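Local coordinates for glutamine cyclotransferase (Xanthomonas campestris, PDB 3MBR), which probably catalyses the cyclisation of N-terminal glutamine in peptides to pyroglutamate, and folds as a calcium-binding beta-propeller, at residues A[10-15]-A[228-233]; A[71-76]-A[115-120]. The protein carries 1 engineered substitution. All blocks are in the same frame, centred on the assembly; numbering follows the deposited sequence.

Contact 1: A[10-15]-A[228-233]; sequences RVVKRY and LYEIRL
Y15 and E230 meet edge-on across two antiparallel strands: the phenol OH gives its proton to OE2 (2.7 Å, Y15 OH to E230 OE2), and ring and carboxylate planes lie only 12° apart. E230 reaches that far because its chain is fully extended, CG anti to the backbone N (chi1 179°). Its other oxygen takes an in-plane N-H from R232 on its anti lone pair, 2.9 Å from R232 NH1 to E230 OE1, so both oxygens are gripped and the carboxylate is held flat between phenol and guanidinium. V12 packs over this group: CG2 sits above the centre of the R232 guanidinium, 3.6 Å from R232 CZ, while CG1 lies against E230 OE1. R10 runs beside R232 with its guanidinium turned nearly perpendicular, and the two like charges come within 4.0 Å (R10 NH2 to R232 NE). On the sheet face that carries V11, R14 and Y229, R14 comes to the edge of the Y229 ring, the planes 84° apart, with CE2 of Y229 beneath the guanidinium face, 3.4 Å from R14 NH1. V11 CG1 touches the same rim at Y229 CD2. The main chains pair from R10 with R232 to Y15 with L228, interrupted by a classic beta bulge where V12 and K13 both face E230; the N of V12 bonds to E230 O at 2.8 Å, that of K13 only weakly. Pairing the N-terminal strand 9-16 with the C-terminal strand 227-233 completes a four-stranded blade from both chain ends, the "velcro" closure characteristic of beta-propellers.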
loop_
_atom_site.group_PDB
_atom_site.type_symbol
_atom_site.label_atom_id
_atom_site.label_comp_id
_atom_site.label_asym_id
_atom_site.label_seq_id
_atom_site.Cartn_x
_atom_site.Cartn_y
_atom_site.Cartn_z
ATOM N N ARG A 10 1.697 10.314 -16.251
ATOM C CA ARG A 10 1.925 9.534 -17.436
ATOM C C ARG A 10 2.417 8.159 -17.096
ATOM O O ARG A 10 3.086 7.985 -16.112
ATOM C CB ARG A 10 2.851 10.191 -18.416
ATOM C CG ARG A 10 4.190 10.354 -18.073
ATOM C CD ARG A 10 5.011 11.035 -19.287
ATOM N NE ARG A 10 6.342 11.202 -18.745
ATOM C CZ ARG A 10 7.343 10.313 -18.820
ATOM N NH1 ARG A 10 7.222 9.184 -19.531
ATOM N NH2 ARG A 10 8.497 10.567 -18.152
ATOM N N VAL A 11 2.058 7.194 -17.925
ATOM C CA VAL A 11 2.561 5.832 -17.795
ATOM C C VAL A 11 3.940 5.815 -18.438
ATOM O O VAL A 11 4.080 6.070 -19.648
ATOM C CB VAL A 11 1.630 4.801 -18.418
ATOM C CG1 VAL A 11 2.207 3.442 -18.433
ATOM C CG2 VAL A 11 0.250 4.789 -17.703
ATOM N N VAL A 12 4.954 5.523 -17.644
ATOM C CA VAL A 12 6.313 5.364 -18.132
ATOM C C VAL A 12 6.464 3.978 -18.803
ATOM O O VAL A 12 7.037 3.852 -19.911
ATOM C CB VAL A 12 7.346 5.511 -16.943
ATOM C CG1 VAL A 12 8.775 5.219 -17.370
ATOM C CG2 VAL A 12 7.219 6.824 -16.217
ATOM N N LYS A 13 6.070 2.936 -18.094
ATOM C CA LYS A 13 6.320 1.590 -18.505
ATOM C C LYS A 13 5.304 0.642 -17.912
ATOM O O LYS A 13 4.895 0.862 -16.785
ATOM C CB LYS A 13 7.782 1.181 -18.114
ATOM C CG LYS A 13 8.210 -0.088 -18.717
ATOM C CD LYS A 13 9.769 -0.162 -18.543
ATOM C CE LYS A 13 10.327 -1.518 -18.967
ATOM N NZ LYS A 13 11.878 -1.555 -18.941
ATOM N N ARG A 14 4.952 -0.389 -18.688
ATOM C CA ARG A 14 4.053 -1.467 -18.195
ATOM C C ARG A 14 4.939 -2.617 -17.956
ATOM O O ARG A 14 5.798 -2.947 -18.815
ATOM C CB ARG A 14 2.951 -1.817 -19.219
ATOM C CG ARG A 14 2.146 -0.561 -19.498
ATOM C CD ARG A 14 1.157 -0.691 -20.715
ATOM N NE ARG A 14 0.575 0.658 -20.968
ATOM C CZ ARG A 14 -0.701 1.020 -20.789
ATOM N NH1 ARG A 14 -1.654 0.116 -20.464
ATOM N NH2 ARG A 14 -1.035 2.301 -20.989
ATOM N N TYR A 15 4.703 -3.317 -16.871
ATOM C CA TYR A 15 5.452 -4.541 -16.505
ATOM C C TYR A 15 4.429 -5.658 -16.299
ATOM O O TYR A 15 3.320 -5.398 -15.910
ATOM C CB TYR A 15 6.185 -4.299 -15.173
ATOM C CG TYR A 15 7.185 -3.180 -15.189
ATOM C CD1 TYR A 15 6.802 -1.873 -14.953
ATOM C CD2 TYR A 15 8.543 -3.485 -15.446
ATOM C CE1 TYR A 15 7.733 -0.851 -14.968
ATOM C CE2 TYR A 15 9.510 -2.430 -15.455
ATOM C CZ TYR A 15 9.074 -1.118 -15.175
ATOM O OH TYR A 15 10.055 -0.118 -15.087
ATOM N N LEU A 228 1.595 -4.187 -13.981
ATOM C CA LEU A 228 2.053 -3.257 -12.970
ATOM C C LEU A 228 2.570 -2.044 -13.737
ATOM O O LEU A 228 3.309 -2.225 -14.722
ATOM C CB LEU A 228 3.093 -3.933 -12.036
ATOM C CG LEU A 228 3.828 -3.038 -11.017
ATOM C CD1 LEU A 228 4.044 -3.746 -9.773
ATOM C CD2 LEU A 228 5.083 -2.498 -11.659
ATOM N N TYR A 229 2.220 -0.859 -13.300
ATOM C CA TYR A 229 2.591 0.369 -14.066
ATOM C C TYR A 229 3.565 1.218 -13.314
ATOM O O TYR A 229 3.397 1.468 -12.133
ATOM C CB TYR A 229 1.374 1.242 -14.291
ATOM C CG TYR A 229 0.304 0.551 -15.109
ATOM C CD1 TYR A 229 -0.714 -0.185 -14.475
ATOM C CD2 TYR A 229 0.278 0.644 -16.471
ATOM C CE1 TYR A 229 -1.697 -0.811 -15.194
ATOM C CE2 TYR A 229 -0.737 0.031 -17.203
ATOM C CZ TYR A 229 -1.687 -0.753 -16.559
ATOM O OH TYR A 229 -2.699 -1.321 -17.288
ATOM N N GLU A 230 4.612 1.676 -13.993
ATOM C CA GLU A 230 5.448 2.775 -13.467
ATOM C C GLU A 230 4.813 4.039 -14.012
ATOM O O GLU A 230 4.622 4.171 -15.213
ATOM C CB GLU A 230 6.902 2.627 -14.005
ATOM C CG GLU A 230 7.819 3.736 -13.524
ATOM C CD GLU A 230 9.242 3.562 -14.014
ATOM O OE1 GLU A 230 9.989 4.546 -13.906
ATOM O OE2 GLU A 230 9.594 2.453 -14.480
ATOM N N ILE A 231 4.519 4.972 -13.124
ATOM C CA ILE A 231 3.860 6.238 -13.507
ATOM C C ILE A 231 4.697 7.437 -12.992
ATOM O O ILE A 231 5.339 7.339 -11.958
ATOM C CB ILE A 231 2.443 6.288 -12.975
ATOM C CG1 ILE A 231 2.393 6.305 -11.481
ATOM C CG2 ILE A 231 1.536 5.177 -13.539
ATOM C CD1 ILE A 231 0.968 6.607 -10.949
ATOM N N ARG A 232 4.669 8.506 -13.781
ATOM C CA ARG A 232 5.357 9.711 -13.369
ATOM C C ARG A 232 4.289 10.810 -13.154
ATOM O O ARG A 232 3.491 11.048 -14.055
ATOM C CB ARG A 232 6.380 10.111 -14.448
ATOM C CG ARG A 232 7.413 11.217 -13.966
ATOM C CD ARG A 232 8.615 10.451 -13.342
ATOM N NE ARG A 232 9.443 9.738 -14.336
ATOM C CZ ARG A 232 9.829 8.410 -14.370
ATOM N NH1 ARG A 232 9.508 7.354 -13.415
ATOM N NH2 ARG A 232 10.615 8.202 -15.473
ATOM N N LEU A 233 4.211 11.422 -11.976
ATOM C CA LEU A 233 3.223 12.470 -11.705
ATOM C C LEU A 233 3.623 13.778 -12.386
ATOM O O LEU A 233 4.824 14.132 -12.419
ATOM C CB LEU A 233 3.107 12.741 -10.225
ATOM C CG LEU A 233 2.721 11.465 -9.399
ATOM C CD1 LEU A 233 2.407 11.877 -7.968
ATOM C CD2 LEU A 233 1.486 10.731 -10.033
#

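Contact 2: A[71-76]-A[115-120]; sequences VAWRDR and SHLYMS
W73 reaches across to L117 and S115 at the seam between two neighbouring blades of the beta-propeller, one beginning with strand 67-73, the other containing strand 117-120. No hydrogen bond links the two segments; the join is made by van der Waals contact of W73 and V71 with the L117 side chain and of W73 with the main chain at S115. The CB of W73 already points toward the second blade, and with CG anti to the backbone N (chi1 -178°) the indole continues in that direction. On the five-membered ring, CD1 faces back to its own hairpin, where R76 CZ lies at the ring edge, while CG of R74 lies over one face, toward its rim. The six-membered ring does the bridging. CE3 meets the methyl CD2 of L117 at 4.0 Å, CZ3 approaches S115 N near the ring plane, also at 4.0 Å, and CH2, farthest out, rests 3.7 Å from S115 C. The backbone N of S115 and that of H116 both bond to D113 OD1, so the loop that the indole abuts is itself tied down. CD2 of L117 serves two partners, since V71 CG1 closes on it at 4.3 Å, a looser touch than that of the indole. L117 also touches I78 on strand 76-81 of the first blade and S112 and L134 of its own. The V71 side chain is about 7 Å from the bound calcium ion. W73 and R76 frame the type II' turn joining strands 67-73 and 76-81, bonded in both directions between their main chains. The R76 guanidinium has two acidic partners, with NH2 in a salt bridge to D132 OD2 and R76 NH1 3.3 Å from D75 OD2.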
loop_
_atom_site.group_PDB
_atom_site.type_symbol
_atom_site.label_atom_id
_atom_site.label_comp_id
_atom_site.label_asym_id
_atom_site.label_seq_id
_atom_site.Cartn_x
_atom_site.Cartn_y
_atom_site.Cartn_z
ATOM N N VAL A 71 5.151 -3.363 4.969
ATOM C CA VAL A 71 6.162 -2.333 4.838
ATOM C C VAL A 71 7.512 -2.887 5.210
ATOM O O VAL A 71 7.570 -3.838 6.006
ATOM C CB VAL A 71 5.787 -1.137 5.796
ATOM C CG1 VAL A 71 5.801 -1.611 7.274
ATOM C CG2 VAL A 71 6.616 0.065 5.592
ATOM N N ALA A 72 8.590 -2.363 4.688
ATOM C CA ALA A 72 9.920 -2.732 5.166
ATOM C C ALA A 72 10.394 -1.746 6.226
ATOM O O ALA A 72 10.142 -0.501 6.078
ATOM C CB ALA A 72 10.900 -2.645 3.957
ATOM N N TRP A 73 11.119 -2.253 7.193
ATOM C CA TRP A 73 11.778 -1.411 8.215
ATOM C C TRP A 73 13.091 -2.035 8.524
ATOM O O TRP A 73 13.120 -3.120 9.098
ATOM C CB TRP A 73 10.927 -1.253 9.490
ATOM C CG TRP A 73 11.652 -0.340 10.459
ATOM C CD1 TRP A 73 12.389 -0.681 11.504
ATOM C CD2 TRP A 73 11.737 1.071 10.349
ATOM N NE1 TRP A 73 12.915 0.398 12.085
ATOM C CE2 TRP A 73 12.554 1.511 11.383
ATOM C CE3 TRP A 73 11.165 2.004 9.479
ATOM C CZ2 TRP A 73 12.831 2.864 11.616
ATOM C CZ3 TRP A 73 11.454 3.411 9.703
ATOM C CH2 TRP A 73 12.302 3.787 10.747
ATOM N N ARG A 74 14.219 -1.402 8.080
ATOM C CA ARG A 74 15.518 -1.980 8.320
ATOM C C ARG A 74 15.583 -3.411 7.759
ATOM O O ARG A 74 15.352 -3.594 6.548
ATOM C CB ARG A 74 15.906 -1.915 9.823
ATOM C CG ARG A 74 15.923 -0.440 10.230
ATOM C CD ARG A 74 16.604 -0.128 11.531
ATOM N NE ARG A 74 16.373 1.296 11.786
ATOM C CZ ARG A 74 17.232 2.282 11.506
ATOM N NH1 ARG A 74 18.433 2.007 10.964
ATOM N NH2 ARG A 74 16.888 3.548 11.792
ATOM N N ASP A 75 15.821 -4.406 8.614
ATOM C CA ASP A 75 16.011 -5.791 8.181
ATOM C C ASP A 75 14.697 -6.574 8.304
ATOM O O ASP A 75 14.714 -7.817 8.163
ATOM C CB ASP A 75 17.083 -6.492 9.072
ATOM C CG ASP A 75 16.693 -6.521 10.595
ATOM O OD1 ASP A 75 17.084 -7.509 11.290
ATOM O OD2 ASP A 75 16.056 -5.558 11.152
ATOM N N ARG A 76 13.601 -5.871 8.579
ATOM C CA ARG A 76 12.300 -6.498 8.850
ATOM C C ARG A 76 11.226 -6.177 7.812
ATOM O O ARG A 76 11.231 -5.094 7.217
ATOM C CB ARG A 76 11.747 -6.064 10.256
ATOM C CG ARG A 76 12.804 -6.412 11.306
ATOM C CD ARG A 76 12.492 -6.211 12.689
ATOM N NE ARG A 76 12.104 -4.891 13.153
ATOM C CZ ARG A 76 12.923 -3.888 13.526
ATOM N NH1 ARG A 76 14.239 -3.929 13.365
ATOM N NH2 ARG A 76 12.382 -2.792 14.026
ATOM N N SER A 115 11.423 7.426 10.170
ATOM C CA SER A 115 11.396 7.291 11.615
ATOM C C SER A 115 10.205 6.494 12.102
ATOM O O SER A 115 10.289 5.867 13.161
ATOM C CB SER A 115 11.273 8.681 12.261
ATOM O OG SER A 115 12.426 9.442 11.926
ATOM N N HIS A 116 9.091 6.496 11.348
ATOM C CA HIS A 116 7.831 5.945 11.874
ATOM C C HIS A 116 7.118 5.143 10.821
ATOM O O HIS A 116 7.329 5.344 9.617
ATOM C CB HIS A 116 6.828 7.010 12.297
ATOM C CG HIS A 116 7.301 7.759 13.486
ATOM N ND1 HIS A 116 8.088 8.875 13.346
ATOM C CD2 HIS A 116 7.243 7.464 14.805
ATOM C CE1 HIS A 116 8.413 9.320 14.564
ATOM N NE2 HIS A 116 7.929 8.472 15.466
ATOM N N LEU A 117 6.237 4.266 11.296
ATOM C CA LEU A 117 5.318 3.611 10.365
ATOM C C LEU A 117 4.018 4.367 10.389
ATOM O O LEU A 117 3.712 5.058 11.377
ATOM C CB LEU A 117 5.002 2.156 10.852
ATOM C CG LEU A 117 6.198 1.308 11.208
ATOM C CD1 LEU A 117 5.658 -0.061 11.575
ATOM C CD2 LEU A 117 7.257 1.235 10.126
ATOM N N TYR A 118 3.262 4.270 9.304
ATOM C CA TYR A 118 1.922 4.884 9.145
ATOM C C TYR A 118 0.963 3.785 8.778
ATOM O O TYR A 118 1.222 3.013 7.892
ATOM C CB TYR A 118 1.976 5.992 8.054
ATOM C CG TYR A 118 2.909 7.093 8.438
ATOM C CD1 TYR A 118 4.267 7.013 8.129
ATOM C CD2 TYR A 118 2.434 8.197 9.095
ATOM C CE1 TYR A 118 5.181 8.029 8.556
ATOM C CE2 TYR A 118 3.278 9.219 9.465
ATOM C CZ TYR A 118 4.664 9.142 9.197
ATOM O OH TYR A 118 5.526 10.200 9.563
ATOM N N MET A 119 -0.104 3.669 9.555
ATOM C CA MET A 119 -1.069 2.573 9.374
ATOM C C MET A 119 -2.488 3.139 9.084
ATOM O O MET A 119 -3.030 3.988 9.789
ATOM C CB MET A 119 -1.150 1.803 10.729
ATOM C CG MET A 119 -2.137 0.739 10.720
ATOM S SD MET A 119 -2.132 -0.263 12.237
ATOM C CE MET A 119 -3.754 -1.109 12.217
ATOM N N SER A 120 -3.088 2.582 8.048
ATOM C CA SER A 120 -4.540 2.758 7.739
ATOM C C SER A 120 -5.353 1.599 8.399
ATOM O O SER A 120 -4.972 0.431 8.289
ATOM C CB SER A 120 -4.779 2.693 6.212
ATOM O OG SER A 120 -6.252 2.600 6.029
#

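Overall arrangement
The two contacts hold the propeller together in different ways. Contact 1 works within one blade, where main-chain pairing joins the two ends of the chain; contact 2 works between two blades and has no hydrogen bond across it. Contact 1 is partly buried, its centre about 16 Å from the centre of the chain, and its chemistry is mixed: arginines, a carboxylate and a phenol beside apolar side chains. Contact 2, its centre about 12 Å from the centre of the chain, is mostly buried and apolar, and buries 206 Å² against 634 Å². The centres of contacts 1 and 2 are about 25 Å apart, and they share no strand. Along the chain, 71-76 and 115-120 fall inside the loop that 10-15 and 228-233 close.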